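Local structure of 3-phosphoshikimate 1-carboxyvinyltransferase (Streptomyces sviceus, 7M0O) at residues A89-G94 / L161-L166; R107-L112 / H132-R137; R117-D122 / A139-G144; V196-A199 / V204-V207. The protein probably transfers the enolpyruvyl group of phosphoenolpyruvate to shikimate-3-phosphate, a step toward chorismate and the aromatic amino acids. One frame throughout, in Å; residues are numbered along the deposited sequence.

Interaction 1 of 4, residues A89-G94 / L161-L166; sequences AAAGHG and LLLGPL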
loop_
_atom_site.group_PDB
_atom_site.type_symbol
_atom_site.label_atom_id
_atom_site.label_comp_id
_atom_site.label_asym_id
_atom_site.label_seq_id
_atom_site.Cartn_x
_atom_site.Cartn_y
_atom_site.Cartn_z
ATOM N N ALA A 89 -10.467 15.124 12.907
ATOM C CA ALA A 89 -11.337 16.176 13.415
ATOM C C ALA A 89 -12.016 15.749 14.707
ATOM O O ALA A 89 -12.177 16.566 15.624
ATOM C CB ALA A 89 -12.372 16.553 12.357
ATOM N N ALA A 90 -12.425 14.480 14.802
ATOM C CA ALA A 90 -13.116 14.005 16.004
ATOM C C ALA A 90 -12.257 14.158 17.248
ATOM O O ALA A 90 -12.790 14.334 18.356
ATOM C CB ALA A 90 -13.518 12.539 15.847
ATOM N N ALA A 91 -10.935 14.083 17.097
ATOM C CA ALA A 91 -10.058 14.269 18.243
ATOM C C ALA A 91 -9.873 15.732 18.618
ATOM O O ALA A 91 -9.312 16.009 19.681
ATOM C CB ALA A 91 -8.691 13.649 17.970
ATOM N N GLY A 92 -10.310 16.660 17.773
ATOM C CA GLY A 92 -10.199 18.089 18.001
ATOM C C GLY A 92 -11.466 18.683 18.588
ATOM O O GLY A 92 -12.255 17.999 19.245
ATOM N N HIS A 93 -11.676 19.974 18.327
ATOM C CA HIS A 93 -12.701 20.754 19.018
ATOM C C HIS A 93 -13.305 21.755 18.038
ATOM O O HIS A 93 -12.668 22.752 17.688
ATOM C CB HIS A 93 -12.092 21.453 20.239
ATOM C CG HIS A 93 -11.239 20.547 21.078
ATOM N ND1 HIS A 93 -11.721 19.882 22.188
ATOM C CD2 HIS A 93 -9.943 20.169 20.947
ATOM C CE1 HIS A 93 -10.759 19.139 22.707
ATOM N NE2 HIS A 93 -9.671 19.290 21.971
ATOM N N GLY A 94 -14.531 21.502 17.609
ATOM C CA GLY A 94 -15.184 22.373 16.654
ATOM C C GLY A 94 -16.332 21.634 15.995
ATOM O O GLY A 94 -16.698 20.539 16.406
ATOM N N LEU A 161 -6.205 2.911 15.562
ATOM C CA LEU A 161 -4.843 2.891 16.102
ATOM C C LEU A 161 -4.208 4.275 16.030
ATOM O O LEU A 161 -3.628 4.765 17.009
ATOM C CB LEU A 161 -3.983 1.869 15.347
ATOM C CG LEU A 161 -4.306 0.393 15.587
ATOM C CD1 LEU A 161 -3.746 -0.451 14.432
ATOM C CD2 LEU A 161 -3.719 -0.054 16.922
ATOM N N LEU A 162 -4.333 4.938 14.878
ATOM C CA LEU A 162 -3.726 6.252 14.714
ATOM C C LEU A 162 -4.361 7.277 15.645
ATOM O O LEU A 162 -3.675 8.183 16.130
ATOM C CB LEU A 162 -3.831 6.689 13.251
ATOM C CG LEU A 162 -2.926 5.901 12.287
ATOM C CD1 LEU A 162 -3.266 6.225 10.842
ATOM C CD2 LEU A 162 -1.479 6.170 12.560
ATOM N N LEU A 163 -5.657 7.122 15.929
ATOM C CA LEU A 163 -6.354 8.035 16.844
ATOM C C LEU A 163 -5.861 7.913 18.286
ATOM O O LEU A 163 -5.852 8.916 19.023
ATOM C CB LEU A 163 -7.863 7.762 16.768
ATOM C CG LEU A 163 -8.790 8.431 17.794
ATOM C CD1 LEU A 163 -8.899 9.903 17.531
ATOM C CD2 LEU A 163 -10.175 7.798 17.775
ATOM N N GLY A 164 -5.462 6.709 18.704
ATOM C CA GLY A 164 -5.191 6.417 20.094
ATOM C C GLY A 164 -4.400 7.452 20.875
ATOM O O GLY A 164 -4.823 7.873 21.960
ATOM N N PRO A 165 -3.224 7.860 20.386
ATOM C CA PRO A 165 -2.404 8.816 21.156
ATOM C C PRO A 165 -2.993 10.215 21.224
ATOM O O PRO A 165 -2.514 11.025 22.028
ATOM C CB PRO A 165 -1.054 8.809 20.413
ATOM C CG PRO A 165 -1.067 7.498 19.597
ATOM C CD PRO A 165 -2.510 7.354 19.197
ATOM N N LEU A 166 -3.998 10.537 20.402
ATOM C CA LEU A 166 -4.695 11.816 20.520
ATOM C C LEU A 166 -5.776 11.800 21.589
ATOM O O LEU A 166 -6.278 12.866 21.941
ATOM C CB LEU A 166 -5.326 12.212 19.181
ATOM C CG LEU A 166 -4.377 12.031 18.002
ATOM C CD1 LEU A 166 -5.056 12.451 16.689
ATOM C CD2 LEU A 166 -3.102 12.830 18.211
HETATM O O HOH W 1 -8.828 14.146 21.886
#
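The flat groups joining A91 to L166 are two peptide carbonyls, not rings: A91 O and L166 O each lie 2.9 Å from one water, which donates toward both. That water has further acceptors within reach, so the two bonds need not be made at the same moment. No direct hydrogen bond crosses the contact, and the remainder is apolar. The methyl of A91 points at the opposite segment and meets two leucines that approach from adjacent directions. A91 CB lies 3.8 Å from L163 CD1, while L166 offers both its CB, 3.9 Å from A91 CB, and its CD1 methyl. L163 can reach it because its CG stands anti to the backbone N (chi1 170°), which carries CD1 outward to the methyl. Each segment also closes a turn of its own, G92 N to A89 O and L166 N to L163 O, both 2.8 Å. The contact joins the C-terminal ends of helix 79-90, which crosses between the parallel strands 70-74 and 95-99, and helix 155-163. Nearby, L166 also packs on F16 and A20 of helix 8-20, P165 on M191 of helix 182-193, and L161 on F205 of strand 204-207.

Interaction 2 of 4, residues R107-L112 / H132-R137; sequences RPLLPL and HPLTVR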
loop_
_atom_site.group_PDB
_atom_site.type_symbol
_atom_site.label_atom_id
_atom_site.label_comp_id
_atom_site.label_asym_id
_atom_site.label_seq_id
_atom_site.Cartn_x
_atom_site.Cartn_y
_atom_site.Cartn_z
ATOM N N ARG A 107 -19.693 4.755 -0.658
ATOM C CA ARG A 107 -18.780 3.889 0.076
ATOM C C ARG A 107 -18.870 4.203 1.567
ATOM O O ARG A 107 -18.201 5.136 2.041
ATOM C CB ARG A 107 -17.340 4.058 -0.426
ATOM C CG ARG A 107 -17.134 3.602 -1.882
ATOM C CD ARG A 107 -15.669 3.641 -2.269
ATOM N NE ARG A 107 -14.853 2.903 -1.310
ATOM C CZ ARG A 107 -13.532 2.789 -1.380
ATOM N NH1 ARG A 107 -12.865 3.368 -2.367
ATOM N NH2 ARG A 107 -12.877 2.096 -0.458
ATOM N N PRO A 108 -19.655 3.469 2.348
ATOM C CA PRO A 108 -19.803 3.812 3.769
ATOM C C PRO A 108 -18.567 3.448 4.576
ATOM O O PRO A 108 -17.637 2.784 4.110
ATOM C CB PRO A 108 -21.019 2.995 4.213
ATOM C CG PRO A 108 -21.003 1.808 3.313
ATOM C CD PRO A 108 -20.482 2.305 1.974
ATOM N N LEU A 109 -18.579 3.910 5.823
ATOM C CA LEU A 109 -17.500 3.684 6.783
ATOM C C LEU A 109 -18.076 3.342 8.153
ATOM O O LEU A 109 -17.569 3.787 9.190
ATOM C CB LEU A 109 -16.582 4.904 6.869
ATOM C CG LEU A 109 -17.284 6.232 7.214
ATOM C CD1 LEU A 109 -16.464 7.040 8.215
ATOM C CD2 LEU A 109 -17.527 7.069 5.966
ATOM N N LEU A 110 -19.133 2.524 8.178
ATOM C CA LEU A 110 -19.876 2.315 9.422
ATOM C C LEU A 110 -19.049 1.725 10.567
ATOM O O LEU A 110 -19.234 2.178 11.711
ATOM C CB LEU A 110 -21.109 1.441 9.153
ATOM C CG LEU A 110 -22.058 1.340 10.355
ATOM C CD1 LEU A 110 -22.501 2.737 10.852
ATOM C CD2 LEU A 110 -23.251 0.486 9.986
ATOM N N PRO A 111 -18.157 0.750 10.364
ATOM C CA PRO A 111 -17.358 0.289 11.517
ATOM C C PRO A 111 -16.593 1.409 12.195
ATOM O O PRO A 111 -16.487 1.427 13.431
ATOM C CB PRO A 111 -16.416 -0.752 10.897
ATOM C CG PRO A 111 -17.169 -1.262 9.707
ATOM C CD PRO A 111 -17.909 -0.079 9.163
ATOM N N LEU A 112 -16.061 2.351 11.415
ATOM C CA LEU A 112 -15.317 3.463 11.996
ATOM C C LEU A 112 -16.251 4.444 12.698
ATOM O O LEU A 112 -15.962 4.896 13.813
ATOM C CB LEU A 112 -14.519 4.178 10.911
ATOM C CG LEU A 112 -13.739 5.395 11.397
ATOM C CD1 LEU A 112 -12.763 5.031 12.521
ATOM C CD2 LEU A 112 -13.014 6.000 10.199
ATOM N N HIS A 132 -21.102 9.359 4.167
ATOM C CA HIS A 132 -21.108 10.800 3.944
ATOM C C HIS A 132 -22.391 11.211 3.210
ATOM O O HIS A 132 -22.929 10.445 2.410
ATOM C CB HIS A 132 -19.885 11.216 3.122
ATOM C CG HIS A 132 -18.607 11.177 3.901
ATOM N ND1 HIS A 132 -18.214 12.214 4.721
ATOM C CD2 HIS A 132 -17.657 10.218 4.023
ATOM C CE1 HIS A 132 -17.066 11.901 5.302
ATOM N NE2 HIS A 132 -16.708 10.696 4.897
ATOM N N PRO A 133 -22.900 12.428 3.455
ATOM C CA PRO A 133 -22.352 13.466 4.334
ATOM C C PRO A 133 -22.544 13.138 5.817
ATOM O O PRO A 133 -23.491 12.448 6.200
ATOM C CB PRO A 133 -23.145 14.721 3.925
ATOM C CG PRO A 133 -24.412 14.194 3.359
ATOM C CD PRO A 133 -24.056 12.912 2.677
ATOM N N LEU A 134 -21.616 13.616 6.641
ATOM C CA LEU A 134 -21.721 13.429 8.080
ATOM C C LEU A 134 -21.131 14.636 8.784
ATOM O O LEU A 134 -20.263 15.334 8.244
ATOM C CB LEU A 134 -21.021 12.148 8.534
ATOM C CG LEU A 134 -19.546 12.006 8.161
ATOM C CD1 LEU A 134 -18.662 12.583 9.283
ATOM C CD2 LEU A 134 -19.201 10.556 7.906
ATOM N N THR A 135 -21.581 14.861 10.008
ATOM C CA THR A 135 -21.211 16.050 10.760
ATOM C C THR A 135 -20.623 15.634 12.102
ATOM O O THR A 135 -21.242 14.851 12.826
ATOM C CB THR A 135 -22.437 16.949 10.936
ATOM O OG1 THR A 135 -22.883 17.370 9.638
ATOM C CG2 THR A 135 -22.107 18.179 11.783
ATOM N N VAL A 136 -19.432 16.147 12.422
ATOM C CA VAL A 136 -18.774 15.899 13.707
ATOM C C VAL A 136 -18.783 17.174 14.537
ATOM O O VAL A 136 -18.127 18.165 14.183
ATOM C CB VAL A 136 -17.329 15.406 13.539
ATOM C CG1 VAL A 136 -16.710 15.112 14.925
ATOM C CG2 VAL A 136 -17.247 14.195 12.611
ATOM N N ARG A 137 -19.482 17.133 15.670
ATOM C CA ARG A 137 -19.391 18.171 16.701
ATOM C C ARG A 137 -18.353 17.703 17.711
ATOM O O ARG A 137 -18.670 17.041 18.700
ATOM C CB ARG A 137 -20.753 18.413 17.334
ATOM C CG ARG A 137 -21.775 18.992 16.339
ATOM C CD ARG A 137 -23.229 18.768 16.777
ATOM N NE ARG A 137 -24.190 19.572 16.015
ATOM C CZ ARG A 137 -24.735 19.220 14.850
ATOM N NH1 ARG A 137 -24.422 18.065 14.286
ATOM N NH2 ARG A 137 -25.602 20.028 14.244
HETATM O O HOH W 2 -19.748 7.564 2.372
#
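L109 meets H132 and L134 in a small, buried, mainly apolar contact, where the lead-in to helix 110-118 passes the start of strand 134-139. One branch does all the touching. L109 CD2 lies 3.7 Å from H132 CD2 and 3.9 Å from H132 NE2, approaching the ring obliquely, the two side chains crossing at about a right angle. The same methyl is 4.3 Å from L134 CD2, which sits 3.6 Å above one face of the H132 ring, offset toward its rim. Both leucine methyls thus lie on the same side of the imidazole plane, and NE2 is hydrogen-bonded to A82 O of helix 79-90, which probably helps to fix the turn of the ring. A water adds a polar bridge: it accepts from H132 N at 2.9 Å and donates to R107 O, though it has other acceptors in reach. L109 itself occupies the N-cap position of helix 110-118. R107, predicted to bind phosphoenolpyruvate, turns the end of its side chain away from this packing. The strands run in the order 70-74, 95-99, 134-139, 122-125, the first two parallel and the rest antiparallel; such four-stranded mixed sheets packed with helices recur in EPSP synthases.

Interaction 3 of 4, residues R117-D122 / A139-G144; sequences RDLGVD and AGVEGG. With K (potassium ion), chain C.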
loop_
_atom_site.group_PDB
_atom_site.type_symbol
_atom_site.label_atom_id
_atom_site.label_comp_id
_atom_site.label_asym_id
_atom_site.label_seq_id
_atom_site.Cartn_x
_atom_site.Cartn_y
_atom_site.Cartn_z
ATOM N N ARG A 117 -18.528 6.803 17.749
ATOM C CA ARG A 117 -19.683 7.093 18.595
ATOM C C ARG A 117 -19.687 6.250 19.869
ATOM O O ARG A 117 -20.071 6.745 20.941
ATOM C CB ARG A 117 -20.958 6.915 17.783
ATOM C CG ARG A 117 -21.128 8.044 16.738
ATOM C CD ARG A 117 -22.355 7.799 15.879
ATOM N NE ARG A 117 -22.158 6.688 14.949
ATOM C CZ ARG A 117 -23.103 6.221 14.138
ATOM N NH1 ARG A 117 -24.305 6.788 14.134
ATOM N NH2 ARG A 117 -22.844 5.205 13.308
ATOM N N ASP A 118 -19.242 4.991 19.791
ATOM C CA ASP A 118 -19.017 4.216 21.011
ATOM C C ASP A 118 -18.081 4.964 21.959
ATOM O O ASP A 118 -18.264 4.933 23.180
ATOM C CB ASP A 118 -18.425 2.838 20.698
ATOM C CG ASP A 118 -19.451 1.850 20.155
ATOM O OD1 ASP A 118 -20.664 2.163 20.165
ATOM O OD2 ASP A 118 -19.039 0.753 19.694
ATOM N N LEU A 119 -17.070 5.640 21.402
ATOM C CA LEU A 119 -16.075 6.428 22.127
ATOM C C LEU A 119 -16.555 7.833 22.515
ATOM O O LEU A 119 -15.752 8.632 23.025
ATOM C CB LEU A 119 -14.800 6.556 21.295
ATOM C CG LEU A 119 -13.972 5.273 21.231
ATOM C CD1 LEU A 119 -12.884 5.379 20.173
ATOM C CD2 LEU A 119 -13.378 5.006 22.611
ATOM N N GLY A 120 -17.816 8.158 22.287
ATOM C CA GLY A 120 -18.373 9.397 22.789
ATOM C C GLY A 120 -18.371 10.558 21.822
ATOM O O GLY A 120 -18.673 11.683 22.237
ATOM N N VAL A 121 -18.030 10.332 20.558
ATOM C CA VAL A 121 -18.027 11.408 19.578
ATOM C C VAL A 121 -19.460 11.690 19.140
ATOM O O VAL A 121 -20.238 10.768 18.860
ATOM C CB VAL A 121 -17.137 11.054 18.373
ATOM C CG1 VAL A 121 -17.195 12.169 17.324
ATOM C CG2 VAL A 121 -15.687 10.842 18.832
ATOM N N ASP A 122 -19.811 12.970 19.101
ATOM C CA ASP A 122 -21.083 13.414 18.534
ATOM C C ASP A 122 -20.896 13.456 17.028
ATOM O O ASP A 122 -20.504 14.473 16.461
ATOM C CB ASP A 122 -21.474 14.784 19.075
ATOM C CG ASP A 122 -22.812 15.270 18.539
ATOM O OD1 ASP A 122 -23.317 14.725 17.530
ATOM O OD2 ASP A 122 -23.365 16.222 19.133
ATOM N N ALA A 139 -15.294 17.389 20.474
ATOM C CA ALA A 139 -14.832 17.910 21.759
ATOM C C ALA A 139 -13.774 16.975 22.343
ATOM O O ALA A 139 -13.770 16.687 23.545
ATOM C CB ALA A 139 -15.994 18.086 22.737
ATOM N N GLY A 140 -12.867 16.490 21.497
ATOM C CA GLY A 140 -11.888 15.501 21.899
ATOM C C GLY A 140 -12.463 14.118 22.131
ATOM O O GLY A 140 -13.689 13.930 22.092
ATOM N N VAL A 141 -11.581 13.144 22.369
ATOM C CA VAL A 141 -11.957 11.761 22.646
ATOM C C VAL A 141 -11.317 11.350 23.963
ATOM O O VAL A 141 -10.090 11.430 24.109
ATOM C CB VAL A 141 -11.517 10.821 21.512
ATOM C CG1 VAL A 141 -11.853 9.394 21.873
ATOM C CG2 VAL A 141 -12.177 11.235 20.194
ATOM N N GLU A 142 -12.144 10.910 24.918
ATOM C CA GLU A 142 -11.633 10.532 26.233
ATOM C C GLU A 142 -10.713 9.326 26.137
ATOM O O GLU A 142 -9.598 9.336 26.671
ATOM C CB GLU A 142 -12.792 10.239 27.179
ATOM C CG GLU A 142 -12.345 9.979 28.623
ATOM C CD GLU A 142 -11.690 11.206 29.269
ATOM O OE1 GLU A 142 -12.031 12.349 28.898
ATOM O OE2 GLU A 142 -10.834 11.028 30.163
ATOM N N GLY A 143 -11.164 8.278 25.464
ATOM C CA GLY A 143 -10.398 7.061 25.321
ATOM C C GLY A 143 -11.008 5.889 26.063
ATOM O O GLY A 143 -12.199 5.856 26.379
ATOM N N GLY A 144 -10.164 4.902 26.339
ATOM C CA GLY A 144 -10.622 3.680 26.980
ATOM C C GLY A 144 -10.894 2.537 26.022
ATOM O O GLY A 144 -10.314 2.486 24.933
HETATM K K K C . -20.667 6.127 23.801
HETATM O O HOH W 3 -13.986 7.791 24.662
HETATM O O HOH W 4 -14.997 11.226 24.384
#
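The first torsions of L119 and V141 bring these segments together. In L119 the CG stands anti to the carbonyl carbon (chi1 -74°), which sends the branch past V141 toward G143, while V141 places CG1 anti to its backbone N (chi1 177°), where it faces L119, and leaves CG2 for V121. V141 CG1 lies 4.1 Å from L119 CB; V141 CG2 meets V121 CG2 at 3.8 Å, those two side chains being set aslant. Farther along, L119 CD2 rests 4.0 Å from G143 O. The segment 117-122 leaves helix 110-118 by a Schellman motif, in which G120 takes a positive phi (95°) as the C-prime residue, G120 N bonds to R117 O at 3.0 Å, and V121 N reaches back to the carbonyl of the residue before R117. The turn leaves L119 O facing the loop between strands 134-139 and 144-147, where two waters grip it. One donates to L119 O at 2.6 Å and accepts from G143 N; the other donates to L119 O and accepts from E142 N at 2.9 Å. Past the carboxyl end of the helix, a potassium ion is bound by R117 O at 3.0 Å and D118 O at 2.8 Å; the helix dipole would probably favour a cation there. E142 directs its carboxylate elsewhere, to a salt bridge with R168 and a hydrogen bond with Q169.

Interaction 4 of 4, residues V196-A199 / V204-V207; sequences VEVA and VFVV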
loop_
_atom_site.group_PDB
_atom_site.type_symbol
_atom_site.label_atom_id
_atom_site.label_comp_id
_atom_site.label_asym_id
_atom_site.label_seq_id
_atom_site.Cartn_x
_atom_site.Cartn_y
_atom_site.Cartn_z
ATOM N N VAL A 196 5.553 6.477 19.351
ATOM C CA VAL A 196 4.521 5.792 20.122
ATOM C C VAL A 196 4.699 4.286 19.990
ATOM O O VAL A 196 4.732 3.761 18.877
ATOM C CB VAL A 196 3.108 6.198 19.674
ATOM C CG1 VAL A 196 2.116 5.246 20.284
ATOM C CG2 VAL A 196 2.821 7.636 20.096
ATOM N N GLU A 197 4.793 3.593 21.126
ATOM C CA GLU A 197 4.833 2.135 21.160
ATOM C C GLU A 197 3.446 1.578 21.485
ATOM O O GLU A 197 2.846 1.945 22.501
ATOM C CB GLU A 197 5.849 1.644 22.199
ATOM C CG GLU A 197 7.297 1.748 21.764
ATOM C CD GLU A 197 7.729 0.564 20.909
ATOM O OE1 GLU A 197 8.906 0.533 20.486
ATOM O OE2 GLU A 197 6.891 -0.332 20.655
ATOM N N VAL A 198 2.954 0.675 20.643
ATOM C CA VAL A 198 1.674 0.008 20.852
ATOM C C VAL A 198 1.951 -1.417 21.313
ATOM O O VAL A 198 2.849 -2.085 20.785
ATOM C CB VAL A 198 0.806 0.013 19.572
ATOM C CG1 VAL A 198 -0.433 -0.867 19.739
ATOM C CG2 VAL A 198 0.399 1.427 19.188
ATOM N N ALA A 199 1.181 -1.881 22.298
ATOM C CA ALA A 199 1.266 -3.246 22.799
ATOM C C ALA A 199 0.012 -4.019 22.415
ATOM O O ALA A 199 -1.097 -3.479 22.472
ATOM C CB ALA A 199 1.441 -3.257 24.319
ATOM N N VAL A 204 -6.533 -7.383 21.844
ATOM C CA VAL A 204 -6.640 -5.974 22.220
ATOM C C VAL A 204 -5.330 -5.259 21.908
ATOM O O VAL A 204 -4.264 -5.660 22.388
ATOM C CB VAL A 204 -6.992 -5.803 23.712
ATOM C CG1 VAL A 204 -6.994 -4.323 24.090
ATOM C CG2 VAL A 204 -8.338 -6.444 24.028
ATOM N N PHE A 205 -5.421 -4.180 21.134
ATOM C CA PHE A 205 -4.302 -3.283 20.917
ATOM C C PHE A 205 -4.359 -2.183 21.969
ATOM O O PHE A 205 -5.397 -1.528 22.136
ATOM C CB PHE A 205 -4.347 -2.678 19.511
ATOM C CG PHE A 205 -4.237 -3.686 18.385
ATOM C CD1 PHE A 205 -3.022 -3.924 17.762
ATOM C CD2 PHE A 205 -5.357 -4.362 17.939
ATOM C CE1 PHE A 205 -2.923 -4.834 16.716
ATOM C CE2 PHE A 205 -5.276 -5.277 16.891
ATOM C CZ PHE A 205 -4.048 -5.513 16.276
ATOM N N VAL A 206 -3.250 -1.986 22.673
ATOM C CA VAL A 206 -3.178 -1.096 23.830
ATOM C C VAL A 206 -2.328 0.106 23.426
ATOM O O VAL A 206 -1.093 0.027 23.368
ATOM C CB VAL A 206 -2.605 -1.817 25.056
ATOM C CG1 VAL A 206 -2.436 -0.849 26.208
ATOM C CG2 VAL A 206 -3.497 -2.981 25.434
ATOM N N VAL A 207 -2.983 1.224 23.140
ATOM C CA VAL A 207 -2.343 2.409 22.577
ATOM C C VAL A 207 -2.301 3.482 23.658
ATOM O O VAL A 207 -3.360 3.853 24.184
ATOM C CB VAL A 207 -3.085 2.926 21.331
ATOM C CG1 VAL A 207 -2.273 4.050 20.675
ATOM C CG2 VAL A 207 -3.340 1.781 20.357
#
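V198 approaches V207, F205 and the backbone of V206 with both branches of its side chain. From CB, CG1 stands anti to the backbone N (chi1 171°), and this carries it 3.8 Å from V206 O. The same methyl lies 4.3 Å from F205 CB and comes to the edge of the F205 ring, near its plane. CG2, the other branch, meets V207 CG2 at 3.9 Å, with V207 CG1 hardly farther, and the two valine side chains meet at a slant. With an alanine here both gamma methyls are gone, and V207 CG2 would probably lose one of its apolar neighbours, opening a gap beside the F205 ring edge. Next to V198 the backbones join as a beta hairpin: strands 199-201 and 204-207 run antiparallel, and A199 with V206 is a hydrogen-bonded pair. A199 N donates to V206 O at 3.2 Å and nearly straight (172°), the donor standing tilted from the carbonyl plane. The return bond is shorter, V206 N to A199 O at 2.6 Å (160° at the hydrogen), and arrives almost along the C=O axis. A199 O also receives a CA-H contact from F205 CA at 3.6 Å. On the face that carries these two residues, A199 CB lies 4.4 Å from V206 CB. V198 and V207 instead pack on M191 of helix 182-193, while F205 lies on L157 and L161 of helix 155-163. Strand 204-207 has a further neighbour in strand 171-174, to which F205 bonds through its backbone at I173.

Overall arrangement
Interactions 1, 2 and 3 are buried, whereas interaction 4, at an outermost strand, is only partly so. Interactions 2 and 3 share helix 110-118, one at its start and the other at its end, and are tied by a probable backbone hydrogen bond from R137 N to D122 O. Interaction 1 touches interaction 3 through G92 O and G140 N, interaction 2 where A90 packs on V136, and interaction 4 through P165 and L161 packed on V207 and F205. Chemistry follows position: interactions 1 to 3 join helix ends or a cap to their neighbours with methyl packing and bridging water, interaction 3 adding a potassium ion, while interaction 4 alone is held by direct backbone hydrogen bonds.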